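Ribonucleoside-diphosphate reductase subunit beta (PDB 6ZJK) forms the diiron-carrying small subunit of ribonucleotide reductase, which probably generates the radical needed to reduce ribonucleotides to deoxyribonucleotides. Local coordinates at residues E38-G43 and K250-E255; I54-A59 and A124-L129; I76-D81 and S145-T150; A95-I100 and D158-Q163. All coordinates share one frame; numbering follows the deposited sequence.

Contact 1 (E38-G43 and K250-E255)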
loop_
_atom_site.group_PDB
_atom_site.type_symbol
_atom_site.label_atom_id
_atom_site.label_comp_id
_atom_site.label_asym_id
_atom_site.label_seq_id
_atom_site.Cartn_x
_atom_site.Cartn_y
_atom_site.Cartn_z
ATOM N N GLU A 38 18.947 5.225 -10.642
ATOM C CA GLU A 38 19.499 5.451 -11.977
ATOM C C GLU A 38 18.458 5.970 -12.961
ATOM O O GLU A 38 18.718 6.941 -13.674
ATOM C CB GLU A 38 20.114 4.154 -12.530
ATOM C CG GLU A 38 20.517 4.287 -13.994
ATOM C CD GLU A 38 21.180 3.046 -14.587
ATOM O OE1 GLU A 38 20.876 1.908 -14.140
ATOM O OE2 GLU A 38 21.979 3.224 -15.537
ATOM N N SER A 39 17.273 5.353 -13.013
ATOM C CA SER A 39 16.226 5.793 -13.933
ATOM C C SER A 39 14.874 5.283 -13.442
ATOM O O SER A 39 14.793 4.465 -12.523
ATOM C CB SER A 39 16.494 5.313 -15.362
ATOM O OG SER A 39 16.608 3.901 -15.380
ATOM N N MET A 40 13.809 5.745 -14.093
ATOM C CA MET A 40 12.422 5.399 -13.775
ATOM C C MET A 40 12.087 3.965 -14.074
ATOM O O MET A 40 11.471 3.315 -13.328
ATOM C CB MET A 40 11.428 6.333 -14.456
ATOM C CG MET A 40 10.017 6.312 -13.905
ATOM S SD MET A 40 9.778 6.964 -12.299
ATOM C CE MET A 40 10.046 8.669 -12.547
ATOM N N ILE A 41 12.484 3.520 -15.222
ATOM C CA ILE A 41 12.338 2.160 -15.612
ATOM C C ILE A 41 13.679 1.680 -16.139
ATOM O O ILE A 41 14.519 2.457 -16.466
ATOM C CB ILE A 41 11.224 1.930 -16.638
ATOM C CG1 ILE A 41 11.421 2.775 -17.864
ATOM C CG2 ILE A 41 9.878 2.211 -16.027
ATOM C CD1 ILE A 41 10.696 2.253 -19.058
ATOM N N ASN A 42 13.846 0.387 -16.220
ATOM C CA ASN A 42 15.046 -0.263 -16.683
ATOM C C ASN A 42 16.339 0.100 -15.922
ATOM O O ASN A 42 17.364 -0.109 -16.409
ATOM C CB ASN A 42 15.254 -0.109 -18.199
ATOM C CG ASN A 42 14.168 -0.744 -19.048
ATOM O OD1 ASN A 42 13.808 -1.865 -18.877
ATOM N ND2 ASN A 42 13.694 -0.007 -19.992
ATOM N N GLY A 43 16.271 0.583 -14.710
ATOM C CA GLY A 43 17.469 0.950 -13.986
ATOM C C GLY A 43 18.027 -0.195 -13.143
ATOM O O GLY A 43 17.308 -1.126 -12.778
ATOM N N LYS A 250 6.416 13.071 -16.915
ATOM C CA LYS A 250 7.441 14.022 -17.328
ATOM C C LYS A 250 8.829 13.372 -17.336
ATOM O O LYS A 250 9.639 13.629 -18.238
ATOM C CB LYS A 250 7.424 15.230 -16.381
ATOM C CG LYS A 250 8.543 16.255 -16.610
ATOM C CD LYS A 250 8.348 17.517 -15.751
ATOM C CE LYS A 250 9.590 18.457 -15.813
ATOM N NZ LYS A 250 10.084 19.098 -14.496
ATOM N N GLU A 251 9.124 12.569 -16.311
ATOM C CA GLU A 251 10.428 11.911 -16.258
ATOM C C GLU A 251 10.526 10.793 -17.291
ATOM O O GLU A 251 11.571 10.626 -17.928
ATOM C CB GLU A 251 10.713 11.368 -14.855
ATOM C CG GLU A 251 10.640 12.370 -13.689
ATOM C CD GLU A 251 11.659 13.511 -13.763
ATOM O OE1 GLU A 251 12.514 13.519 -14.677
ATOM O OE2 GLU A 251 11.599 14.412 -12.894
ATOM N N LEU A 252 9.438 10.048 -17.512
ATOM C CA LEU A 252 9.464 8.990 -18.521
ATOM C C LEU A 252 9.735 9.546 -19.911
ATOM O O LEU A 252 10.421 8.904 -20.715
ATOM C CB LEU A 252 8.150 8.214 -18.527
ATOM C CG LEU A 252 7.931 7.218 -17.381
ATOM C CD1 LEU A 252 6.493 6.684 -17.400
ATOM C CD2 LEU A 252 8.935 6.076 -17.456
ATOM N N LYS A 253 9.154 10.711 -20.234
ATOM C CA LYS A 253 9.379 11.409 -21.494
ATOM C C LYS A 253 10.849 11.778 -21.663
ATOM O O LYS A 253 11.398 11.662 -22.763
ATOM C CB LYS A 253 8.523 12.670 -21.589
ATOM C CG LYS A 253 8.675 13.344 -22.949
ATOM C CD LYS A 253 7.566 14.338 -23.278
ATOM C CE LYS A 253 8.102 15.439 -24.208
ATOM N NZ LYS A 253 8.109 15.032 -25.639
ATOM N N ASN A 254 11.410 12.344 -20.595
ATOM C CA ASN A 254 12.789 12.825 -20.669
ATOM C C ASN A 254 13.784 11.681 -20.863
ATOM O O ASN A 254 14.749 11.821 -21.625
ATOM C CB ASN A 254 13.138 13.620 -19.411
ATOM C CG ASN A 254 14.576 14.122 -19.429
ATOM O OD1 ASN A 254 15.338 13.928 -18.479
ATOM N ND2 ASN A 254 14.951 14.763 -20.519
ATOM N N GLU A 255 13.542 10.526 -20.224
ATOM C CA GLU A 255 14.484 9.408 -20.221
ATOM C C GLU A 255 14.218 8.374 -21.321
ATOM O O GLU A 255 14.994 7.417 -21.449
ATOM C CB GLU A 255 14.467 8.707 -18.853
ATOM C CG GLU A 255 14.853 9.590 -17.642
ATOM C CD GLU A 255 14.537 8.911 -16.290
ATOM O OE1 GLU A 255 14.035 7.767 -16.291
ATOM O OE2 GLU A 255 14.782 9.520 -15.217
HETATM O O HOH W 1 13.395 5.613 -17.439
#

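Contact 2 (I54-A59 and A124-L129)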
loop_
_atom_site.group_PDB
_atom_site.type_symbol
_atom_site.label_atom_id
_atom_site.label_comp_id
_atom_site.label_asym_id
_atom_site.label_seq_id
_atom_site.Cartn_x
_atom_site.Cartn_y
_atom_site.Cartn_z
ATOM N N ILE A 54 18.372 9.715 -3.218
ATOM C CA ILE A 54 17.396 9.604 -4.294
ATOM C C ILE A 54 17.691 10.502 -5.491
ATOM O O ILE A 54 18.349 11.443 -5.356
ATOM C CB ILE A 54 15.978 9.942 -3.785
ATOM C CG1 ILE A 54 15.963 11.285 -3.120
ATOM C CG2 ILE A 54 15.546 8.963 -2.748
ATOM C CD1 ILE A 54 14.613 11.740 -2.718
ATOM N N LYS A 55 17.161 10.193 -6.649
ATOM C CA LYS A 55 17.349 11.008 -7.840
ATOM C C LYS A 55 16.238 12.049 -8.004
ATOM O O LYS A 55 16.517 13.190 -8.388
ATOM C CB LYS A 55 17.425 10.111 -9.079
ATOM C CG LYS A 55 17.377 10.854 -10.417
ATOM C CD LYS A 55 17.456 9.866 -11.584
ATOM C CE LYS A 55 17.581 10.549 -12.940
ATOM N NZ LYS A 55 18.943 11.127 -13.228
ATOM N N TYR A 56 14.980 11.691 -7.719
ATOM C CA TYR A 56 13.852 12.601 -7.961
ATOM C C TYR A 56 13.566 13.368 -6.676
ATOM O O TYR A 56 12.820 12.914 -5.801
ATOM C CB TYR A 56 12.632 11.833 -8.472
ATOM C CG TYR A 56 12.970 11.052 -9.719
ATOM C CD1 TYR A 56 13.308 11.712 -10.888
ATOM C CD2 TYR A 56 13.033 9.664 -9.703
ATOM C CE1 TYR A 56 13.657 11.025 -12.019
ATOM C CE2 TYR A 56 13.394 8.960 -10.831
ATOM C CZ TYR A 56 13.711 9.649 -11.987
ATOM O OH TYR A 56 14.072 8.964 -13.129
ATOM N N SER A 57 14.120 14.573 -6.617
ATOM C CA SER A 57 14.035 15.344 -5.380
ATOM C C SER A 57 12.587 15.701 -5.034
ATOM O O SER A 57 12.208 15.722 -3.854
ATOM C CB SER A 57 14.908 16.598 -5.532
ATOM O OG SER A 57 15.445 17.039 -4.301
ATOM N N TRP A 58 11.693 15.833 -6.020
ATOM C CA TRP A 58 10.301 16.141 -5.714
ATOM C C TRP A 58 9.618 15.041 -4.909
ATOM O O TRP A 58 8.596 15.310 -4.273
ATOM C CB TRP A 58 9.525 16.430 -7.005
ATOM C CG TRP A 58 9.720 15.432 -8.105
ATOM C CD1 TRP A 58 10.568 15.546 -9.200
ATOM C CD2 TRP A 58 9.044 14.182 -8.249
ATOM N NE1 TRP A 58 10.453 14.423 -9.992
ATOM C CE2 TRP A 58 9.527 13.574 -9.430
ATOM C CE3 TRP A 58 8.066 13.515 -7.496
ATOM C CZ2 TRP A 58 9.059 12.333 -9.867
ATOM C CZ3 TRP A 58 7.615 12.281 -7.928
ATOM C CH2 TRP A 58 8.097 11.706 -9.094
ATOM N N ALA A 59 10.140 13.835 -4.930
ATOM C CA ALA A 59 9.591 12.733 -4.167
ATOM C C ALA A 59 9.518 13.002 -2.678
ATOM O O ALA A 59 8.583 12.662 -2.044
ATOM C CB ALA A 59 10.361 11.494 -4.431
ATOM N N ALA A 124 13.068 3.466 -6.280
ATOM C CA ALA A 124 12.386 3.081 -5.046
ATOM C C ALA A 124 11.617 4.243 -4.433
ATOM O O ALA A 124 10.565 4.034 -3.821
ATOM C CB ALA A 124 13.388 2.536 -4.026
ATOM N N GLU A 125 12.114 5.467 -4.582
ATOM C CA GLU A 125 11.409 6.590 -3.979
ATOM C C GLU A 125 10.070 6.841 -4.674
ATOM O O GLU A 125 9.130 7.324 -4.033
ATOM C CB GLU A 125 12.280 7.857 -4.005
ATOM C CG GLU A 125 12.588 8.426 -5.411
ATOM C CD GLU A 125 13.901 7.915 -6.000
ATOM O OE1 GLU A 125 14.245 6.732 -5.781
ATOM O OE2 GLU A 125 14.593 8.698 -6.698
ATOM N N VAL A 126 9.941 6.472 -5.957
ATOM C CA VAL A 126 8.658 6.550 -6.650
ATOM C C VAL A 126 7.746 5.382 -6.263
ATOM O O VAL A 126 6.524 5.546 -6.167
ATOM C CB VAL A 126 8.864 6.626 -8.179
ATOM C CG1 VAL A 126 7.475 6.635 -8.937
ATOM C CG2 VAL A 126 9.677 7.868 -8.548
ATOM N N SER A 127 8.318 4.178 -6.141
ATOM C CA SER A 127 7.536 3.024 -5.677
ATOM C C SER A 127 6.965 3.233 -4.275
ATOM O O SER A 127 5.852 2.781 -3.980
ATOM C CB SER A 127 8.378 1.758 -5.729
ATOM O OG SER A 127 8.440 1.303 -7.071
ATOM N N SER A 128 7.729 3.857 -3.383
ATOM C CA SER A 128 7.163 4.213 -2.088
ATOM C C SER A 128 5.909 5.055 -2.253
ATOM O O SER A 128 4.899 4.818 -1.588
ATOM C CB SER A 128 8.181 4.956 -1.245
ATOM O OG SER A 128 9.241 4.084 -0.923
ATOM N N LEU A 129 5.927 6.040 -3.118
ATOM C CA LEU A 129 4.775 6.903 -3.272
ATOM C C LEU A 129 3.588 6.186 -3.863
ATOM O O LEU A 129 2.516 6.420 -3.497
ATOM C CB LEU A 129 5.107 8.174 -4.033
ATOM C CG LEU A 129 6.179 9.156 -3.571
ATOM C CD1 LEU A 129 6.564 10.156 -4.621
ATOM C CD2 LEU A 129 5.888 9.851 -2.298
#

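Contact 3 (I76-D81 and S145-T150)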
loop_
_atom_site.group_PDB
_atom_site.type_symbol
_atom_site.label_atom_id
_atom_site.label_comp_id
_atom_site.label_asym_id
_atom_site.label_seq_id
_atom_site.Cartn_x
_atom_site.Cartn_y
_atom_site.Cartn_z
ATOM N N ILE A 76 -15.921 10.880 10.738
ATOM C CA ILE A 76 -16.778 11.936 10.285
ATOM C C ILE A 76 -18.209 11.500 10.492
ATOM O O ILE A 76 -18.631 10.573 9.927
ATOM C CB ILE A 76 -16.513 12.226 8.820
ATOM C CG1 ILE A 76 -15.143 12.825 8.648
ATOM C CG2 ILE A 76 -17.542 13.171 8.292
ATOM C CD1 ILE A 76 -14.530 12.466 7.343
ATOM N N SER A 77 -18.949 12.219 11.283
ATOM C CA SER A 77 -20.303 11.767 11.581
ATOM C C SER A 77 -21.270 12.066 10.439
ATOM O O SER A 77 -21.286 13.171 9.890
ATOM C CB SER A 77 -20.814 12.445 12.844
ATOM O OG SER A 77 -22.223 12.461 12.827
ATOM N N LEU A 78 -22.147 11.087 10.207
ATOM C CA LEU A 78 -23.160 11.102 9.154
ATOM C C LEU A 78 -24.559 11.338 9.718
ATOM O O LEU A 78 -25.552 11.084 9.029
ATOM C CB LEU A 78 -23.132 9.796 8.349
ATOM C CG LEU A 78 -21.887 9.588 7.479
ATOM C CD1 LEU A 78 -21.969 8.300 6.652
ATOM C CD2 LEU A 78 -21.638 10.801 6.567
ATOM N N ASN A 79 -24.662 11.769 10.980
ATOM C CA ASN A 79 -25.949 11.816 11.660
ATOM C C ASN A 79 -26.959 12.654 10.888
ATOM O O ASN A 79 -28.140 12.299 10.834
ATOM C CB ASN A 79 -25.774 12.357 13.076
ATOM C CG ASN A 79 -25.289 11.299 14.054
ATOM O OD1 ASN A 79 -24.946 10.174 13.670
ATOM N ND2 ASN A 79 -25.244 11.662 15.330
ATOM N N GLU A 80 -26.516 13.753 10.264
ATOM C CA GLU A 80 -27.450 14.590 9.511
ATOM C C GLU A 80 -27.864 13.926 8.203
ATOM O O GLU A 80 -29.023 14.042 7.785
ATOM C CB GLU A 80 -26.836 15.969 9.230
ATOM C CG GLU A 80 -26.776 16.893 10.438
ATOM C CD GLU A 80 -28.132 17.048 11.113
ATOM O OE1 GLU A 80 -29.093 17.476 10.430
ATOM O OE2 GLU A 80 -28.243 16.733 12.319
ATOM N N ASP A 81 -26.948 13.191 7.568
ATOM C CA ASP A 81 -27.281 12.507 6.324
ATOM C C ASP A 81 -28.243 11.337 6.546
ATOM O O ASP A 81 -29.038 11.017 5.650
ATOM C CB ASP A 81 -26.011 11.997 5.640
ATOM C CG ASP A 81 -25.076 13.140 5.189
ATOM O OD1 ASP A 81 -25.143 14.253 5.768
ATOM O OD2 ASP A 81 -24.322 12.937 4.205
ATOM N N SER A 145 -18.304 2.090 1.686
ATOM C CA SER A 145 -18.986 1.114 2.531
ATOM C C SER A 145 -19.542 1.776 3.789
ATOM O O SER A 145 -20.649 1.450 4.238
ATOM C CB SER A 145 -18.042 -0.037 2.894
ATOM O OG SER A 145 -18.169 -1.118 1.976
ATOM N N TYR A 146 -18.769 2.671 4.362
ATOM C CA TYR A 146 -19.172 3.384 5.533
ATOM C C TYR A 146 -20.387 4.269 5.272
ATOM O O TYR A 146 -21.245 4.325 6.077
ATOM C CB TYR A 146 -18.050 4.202 6.108
ATOM C CG TYR A 146 -18.431 5.173 7.166
ATOM C CD1 TYR A 146 -19.033 4.781 8.301
ATOM C CD2 TYR A 146 -18.140 6.479 7.052
ATOM C CE1 TYR A 146 -19.356 5.661 9.268
ATOM C CE2 TYR A 146 -18.459 7.372 8.019
ATOM C CZ TYR A 146 -19.080 6.955 9.123
ATOM O OH TYR A 146 -19.392 7.832 10.083
ATOM N N ILE A 147 -20.403 4.998 4.168
ATOM C CA ILE A 147 -21.569 5.827 3.822
ATOM C C ILE A 147 -22.825 4.959 3.678
ATOM O O ILE A 147 -23.870 5.244 4.274
ATOM C CB ILE A 147 -21.310 6.652 2.550
ATOM C CG1 ILE A 147 -20.273 7.750 2.824
ATOM C CG2 ILE A 147 -22.630 7.257 2.007
ATOM C CD1 ILE A 147 -19.748 8.466 1.569
ATOM N N LEU A 148 -22.736 3.900 2.867
ATOM C CA LEU A 148 -23.919 3.130 2.506
ATOM C C LEU A 148 -24.469 2.343 3.683
ATOM O O LEU A 148 -25.694 2.172 3.799
ATOM C CB LEU A 148 -23.611 2.214 1.321
ATOM C CG LEU A 148 -23.273 2.899 -0.005
ATOM C CD1 LEU A 148 -23.048 1.801 -1.019
ATOM C CD2 LEU A 148 -24.405 3.901 -0.484
ATOM N N ASP A 149 -23.579 1.813 4.540
ATOM C CA ASP A 149 -24.021 1.051 5.696
ATOM C C ASP A 149 -24.634 1.956 6.751
ATOM O O ASP A 149 -25.437 1.489 7.568
ATOM C CB ASP A 149 -22.847 0.259 6.295
ATOM C CG ASP A 149 -23.304 -0.805 7.286
ATOM O OD1 ASP A 149 -24.130 -1.676 6.909
ATOM O OD2 ASP A 149 -22.835 -0.777 8.442
ATOM N N THR A 150 -24.290 3.246 6.744
ATOM C CA THR A 150 -24.801 4.125 7.788
ATOM C C THR A 150 -26.095 4.830 7.398
ATOM O O THR A 150 -27.017 4.897 8.221
ATOM C CB THR A 150 -23.738 5.146 8.185
ATOM O OG1 THR A 150 -22.599 4.440 8.662
ATOM C CG2 THR A 150 -24.261 6.025 9.304
HETATM O O HOH W 2 -22.320 8.727 11.585
#

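Contact 4 (A95-I100 and D158-Q163)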
loop_
_atom_site.group_PDB
_atom_site.type_symbol
_atom_site.label_atom_id
_atom_site.label_comp_id
_atom_site.label_asym_id
_atom_site.label_seq_id
_atom_site.Cartn_x
_atom_site.Cartn_y
_atom_site.Cartn_z
ATOM N N ALA A 95 -29.361 9.174 -9.425
ATOM C CA ALA A 95 -28.013 9.650 -9.705
ATOM C C ALA A 95 -27.037 9.197 -8.621
ATOM O O ALA A 95 -25.955 8.694 -8.930
ATOM C CB ALA A 95 -28.022 11.174 -9.841
ATOM N N PHE A 96 -27.438 9.310 -7.352
ATOM C CA PHE A 96 -26.596 8.919 -6.220
ATOM C C PHE A 96 -26.183 7.446 -6.290
ATOM O O PHE A 96 -25.008 7.112 -6.080
ATOM C CB PHE A 96 -27.334 9.252 -4.913
ATOM C CG PHE A 96 -26.563 8.910 -3.650
ATOM C CD1 PHE A 96 -26.588 7.616 -3.138
ATOM C CD2 PHE A 96 -25.873 9.887 -2.949
ATOM C CE1 PHE A 96 -25.869 7.283 -1.968
ATOM C CE2 PHE A 96 -25.152 9.565 -1.776
ATOM C CZ PHE A 96 -25.158 8.269 -1.294
ATOM N N ASP A 97 -27.137 6.543 -6.547
ATOM C CA ASP A 97 -26.835 5.110 -6.566
ATOM C C ASP A 97 -25.828 4.762 -7.662
ATOM O O ASP A 97 -24.874 4.011 -7.431
ATOM C CB ASP A 97 -28.126 4.295 -6.762
ATOM C CG ASP A 97 -29.133 4.468 -5.616
ATOM O OD1 ASP A 97 -28.829 5.200 -4.644
ATOM O OD2 ASP A 97 -30.245 3.878 -5.692
ATOM N N LYS A 98 -26.034 5.283 -8.877
ATOM C CA LYS A 98 -25.163 4.901 -9.990
ATOM C C LYS A 98 -23.757 5.478 -9.847
ATOM O O LYS A 98 -22.774 4.838 -10.236
ATOM C CB LYS A 98 -25.788 5.327 -11.318
ATOM C CG LYS A 98 -27.019 4.492 -11.683
ATOM C CD LYS A 98 -27.894 5.200 -12.688
ATOM C CE LYS A 98 -29.210 4.458 -12.849
ATOM N NZ LYS A 98 -28.964 3.051 -13.275
ATOM N N ILE A 99 -23.641 6.690 -9.320
ATOM C CA ILE A 99 -22.343 7.341 -9.255
ATOM C C ILE A 99 -21.472 6.667 -8.207
ATOM O O ILE A 99 -20.301 6.345 -8.457
ATOM C CB ILE A 99 -22.517 8.838 -8.961
ATOM C CG1 ILE A 99 -23.042 9.579 -10.198
ATOM C CG2 ILE A 99 -21.241 9.418 -8.437
ATOM C CD1 ILE A 99 -23.519 10.958 -9.885
ATOM N N ILE A 100 -22.030 6.438 -7.020
ATOM C CA ILE A 100 -21.213 5.869 -5.958
ATOM C C ILE A 100 -20.871 4.410 -6.260
ATOM O O ILE A 100 -19.807 3.923 -5.868
ATOM C CB ILE A 100 -21.888 6.083 -4.593
ATOM C CG1 ILE A 100 -20.820 6.066 -3.494
ATOM C CG2 ILE A 100 -22.935 5.050 -4.351
ATOM C CD1 ILE A 100 -21.240 6.752 -2.221
ATOM N N ASP A 158 -26.946 -3.229 -0.538
ATOM C CA ASP A 158 -26.465 -4.244 -1.475
ATOM C C ASP A 158 -26.954 -3.960 -2.888
ATOM O O ASP A 158 -26.270 -4.306 -3.859
ATOM C CB ASP A 158 -26.909 -5.654 -1.029
ATOM C CG ASP A 158 -26.043 -6.242 0.111
ATOM O OD1 ASP A 158 -25.080 -5.586 0.566
ATOM O OD2 ASP A 158 -26.340 -7.375 0.566
ATOM N N LYS A 159 -28.139 -3.347 -3.014
ATOM C CA LYS A 159 -28.670 -2.952 -4.312
ATOM C C LYS A 159 -27.798 -1.871 -4.961
ATOM O O LYS A 159 -27.619 -1.868 -6.181
ATOM C CB LYS A 159 -30.105 -2.460 -4.140
ATOM C CG LYS A 159 -30.908 -2.333 -5.432
ATOM C CD LYS A 159 -31.900 -1.181 -5.318
ATOM C CE LYS A 159 -33.067 -1.298 -6.313
ATOM N NZ LYS A 159 -34.241 -0.458 -5.999
ATOM N N ILE A 160 -27.262 -0.942 -4.160
ATOM C CA ILE A 160 -26.384 0.099 -4.699
ATOM C C ILE A 160 -25.028 -0.488 -5.093
ATOM O O ILE A 160 -24.500 -0.180 -6.167
ATOM C CB ILE A 160 -26.247 1.267 -3.709
ATOM C CG1 ILE A 160 -27.595 1.997 -3.587
ATOM C CG2 ILE A 160 -25.134 2.240 -4.158
ATOM C CD1 ILE A 160 -27.701 2.872 -2.363
ATOM N N TYR A 161 -24.448 -1.338 -4.228
ATOM C CA TYR A 161 -23.267 -2.116 -4.607
ATOM C C TYR A 161 -23.429 -2.749 -5.992
ATOM O O TYR A 161 -22.520 -2.676 -6.828
ATOM C CB TYR A 161 -22.998 -3.236 -3.597
ATOM C CG TYR A 161 -22.241 -2.978 -2.291
ATOM C CD1 TYR A 161 -21.342 -1.929 -2.120
ATOM C CD2 TYR A 161 -22.398 -3.876 -1.243
ATOM C CE1 TYR A 161 -20.644 -1.774 -0.886
ATOM C CE2 TYR A 161 -21.747 -3.737 -0.048
ATOM C CZ TYR A 161 -20.869 -2.706 0.146
ATOM O OH TYR A 161 -20.252 -2.676 1.388
ATOM N N ASP A 162 -24.583 -3.381 -6.256
ATOM C CA ASP A 162 -24.780 -4.197 -7.453
ATOM C C ASP A 162 -25.347 -3.405 -8.636
ATOM O O ASP A 162 -25.791 -4.010 -9.616
ATOM C CB ASP A 162 -25.720 -5.371 -7.155
ATOM C CG ASP A 162 -25.034 -6.502 -6.408
ATOM O OD1 ASP A 162 -23.808 -6.668 -6.552
ATOM O OD2 ASP A 162 -25.724 -7.228 -5.671
ATOM N N GLN A 163 -25.297 -2.075 -8.584
ATOM C CA GLN A 163 -25.983 -1.347 -9.643
ATOM C C GLN A 163 -25.386 -1.656 -11.016
ATOM O O GLN A 163 -26.117 -1.748 -12.014
ATOM C CB GLN A 163 -25.929 0.149 -9.325
ATOM C CG GLN A 163 -26.831 1.020 -10.132
ATOM C CD GLN A 163 -28.248 1.106 -9.615
ATOM O OE1 GLN A 163 -29.117 1.644 -10.294
ATOM N NE2 GLN A 163 -28.494 0.582 -8.410
#

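Contact 1 (E38-G43 and K250-E255)
Met40 meets Leu252 and Glu251 at about a right angle, laying its thioether chain across a helix. Its CG points opposite the backbone N (chi1 -164°), and the bends at chi2 and chi3 then carry the terminal methyl over to Glu251, where Met40 CE lies 3.6 Å from Glu251 CB. Closer to the backbone, Met40 CG rests 3.7 Å from Leu252 CD2. The same leucine methyl meets Ile41 CG1 at 4.2 Å, again with the side chains nearly perpendicular. The helix is 225-255, one of the long helices of the ferritin-like bundle found in R2 proteins; it supplies the iron ligands Glu238 and His241, and segment 250-255 lies toward its C-terminal end. Glu255 adds the polar part of the contact. Its chain is extended beyond CG, and OE1 accepts from Met40 N at 3.0 Å through the syn lone pair, an almost straight bond with an N-H...O angle of 171°. Ser39 CB sits 3.6 Å from Glu255 OE1, and Ile41 N donates to a water. Within the loop, Ser39 OG gives a hydrogen bond of 2.8 Å to Ile41 O, spanning Met40 in sequence. Thr122 OG1 bonds to Ser39 O and Gly43 N, while the carboxylate of Glu251 leads away to the indole NE1 of Trp58.

Contact 2 (I54-A59 and A124-L129)
Glu125 joins the start of helix 124-151 to the loop that enters helix 58-68, in a buried contact where one carboxylate oxygen accepts two backbone N-H groups beside an apolar patch. Lys55 N reaches Glu125 OE2 at 3.0 Å from above the carboxylate plane, 36° out of it, with a bent N-H...O angle of 142°. Tyr56 N approaches Glu125 OE2 at 3.2 Å on the anti lone pair and is much straighter, at 172°. OE1 of the same group is bonded to Thr37, so both oxygens of this buried acid have partners. Glu125 CG lies between the backbone N and carbonyl carbon, and a bend at chi2 turns the carboxylate toward the loop. Its aliphatic part is covered by Ile54 CG2, 3.7 Å from Glu125 CB, and by Ala59 CB, 3.9 Å from Glu125 CG. In this ferritin-like fold, helix 124-151 also carries the iron ligands Glu137 and His140. Next to Glu125, Val126 CG2 packs 4.0 Å from Tyr56 CD2; a turn further on, Leu129 CD1 lies 4.1 Å from Trp58 CZ3. Lys55 CG covers one face of the Tyr56 ring over its centre, while Tyr56 CB sits over the rim of one Trp58 face.

Contact 3 (I76-D81 and S145-T150)
The Tyr146 ring has Leu78 CD1 over one face and Ile76 O in its plane at the hydroxyl edge. The leucine methyl stands 3.8 Å above the plane, displaced toward the rim; from Leu78 CD1 to the Tyr146 ring centroid is 4.2 Å, 23° off the ring normal, which meets the geometry of a CH-pi contact. At the edge, Tyr146 OH donates to Ile76 O at 2.8 Å, with a C=O...donor angle of 147° and the donor tilted 32° from the carbonyl plane. Tyr146 CG lies opposite the backbone N, which sends the ring out toward the loop; Leu78 and Tyr146 approach from opposite directions. The same methyl, Leu78 CD1, also touches the helix, 3.8 Å from Ile147 CA and 3.9 Å from Thr150 CB. Thr150 OG1 is itself tied to Tyr146 O at 2.9 Å. A water accepts from Leu78 N at 2.7 Å and bonds weakly to Tyr146 OH. Leu78 is the N-cap residue of helix 79-84, and before it Ser77 OG accepts from Asn79 N at 3.1 Å, forming an ST turn. On helix 124-151, Ser145 OG bonds to Trp51 N of the second subunit. Helix 225-255 borders both segments: Ile230 touches Ile76 and Ile147, Ala226 touches Leu78, and Asp81 bonds to Ala226 N and Thr227 OG1 at the helix start.

Contact 4 (A95-I100 and D158-Q163)
Lys98 NZ is shared between two acceptors, a salt bridge to Asp167 and a weak hydrogen bond to Gln163 OE1 at 3.3 Å. The aliphatic parts of the two side chains also meet, Lys98 CG lying 3.8 Å from Gln163 CG where they cross at a slant. A bend at chi2 (84°) folds the Gln163 amide back along its own segment, and NE2 makes a weak, bent bond to Lys159 O at 3.4 Å. The amide nitrogen also approaches Asp97 CB at 4.1 Å. Asp97 and Ile160 form the second half of the contact, with CA atoms only 5.4 Å apart. Helix 90-118, which carries the iron ligand Asp107, is one of the long helices of the ferritin-like bundle; the short helix 154-161 packs against its earlier part. Here the Asp97 and Ile160 side chains cross at about a right angle, with Asp97 CG 3.5 Å from Ile160 CG1 and Asp97 OD1 3.4 Å from Ile160 CD1. Asp97 OD1 forms a salt bridge with Arg93, so the acid's main polar partner lies outside the contact with Ile160. One turn on, Ile100 CG2 touches Ile160 CG2 at 3.6 Å. Asp162, the first residue to leave helical geometry after helix 154-161, forms salt bridges through OD2 with Arg35 and Arg53 of the second subunit.

From the N terminus, contact 1 closes the longest loop, joining segment 38-43 to the end of helix 225-255; the other three nest inside it. Contacts 2, 3 and 4 cross one another pairwise, because all three first segments precede all three second segments and both sets run in the same order. Contact 2 lies beside contact 1, their centres 12 Å apart, and both gather the N-terminal loops at one end of the bundle. At the other end, the centres of contacts 3 and 4 are about 15 Å apart, and they touch through Ser145 OG and Tyr161 OH. Helix 124-151 spans the distance, serving contact 2 near its start and contact 3 near its finish.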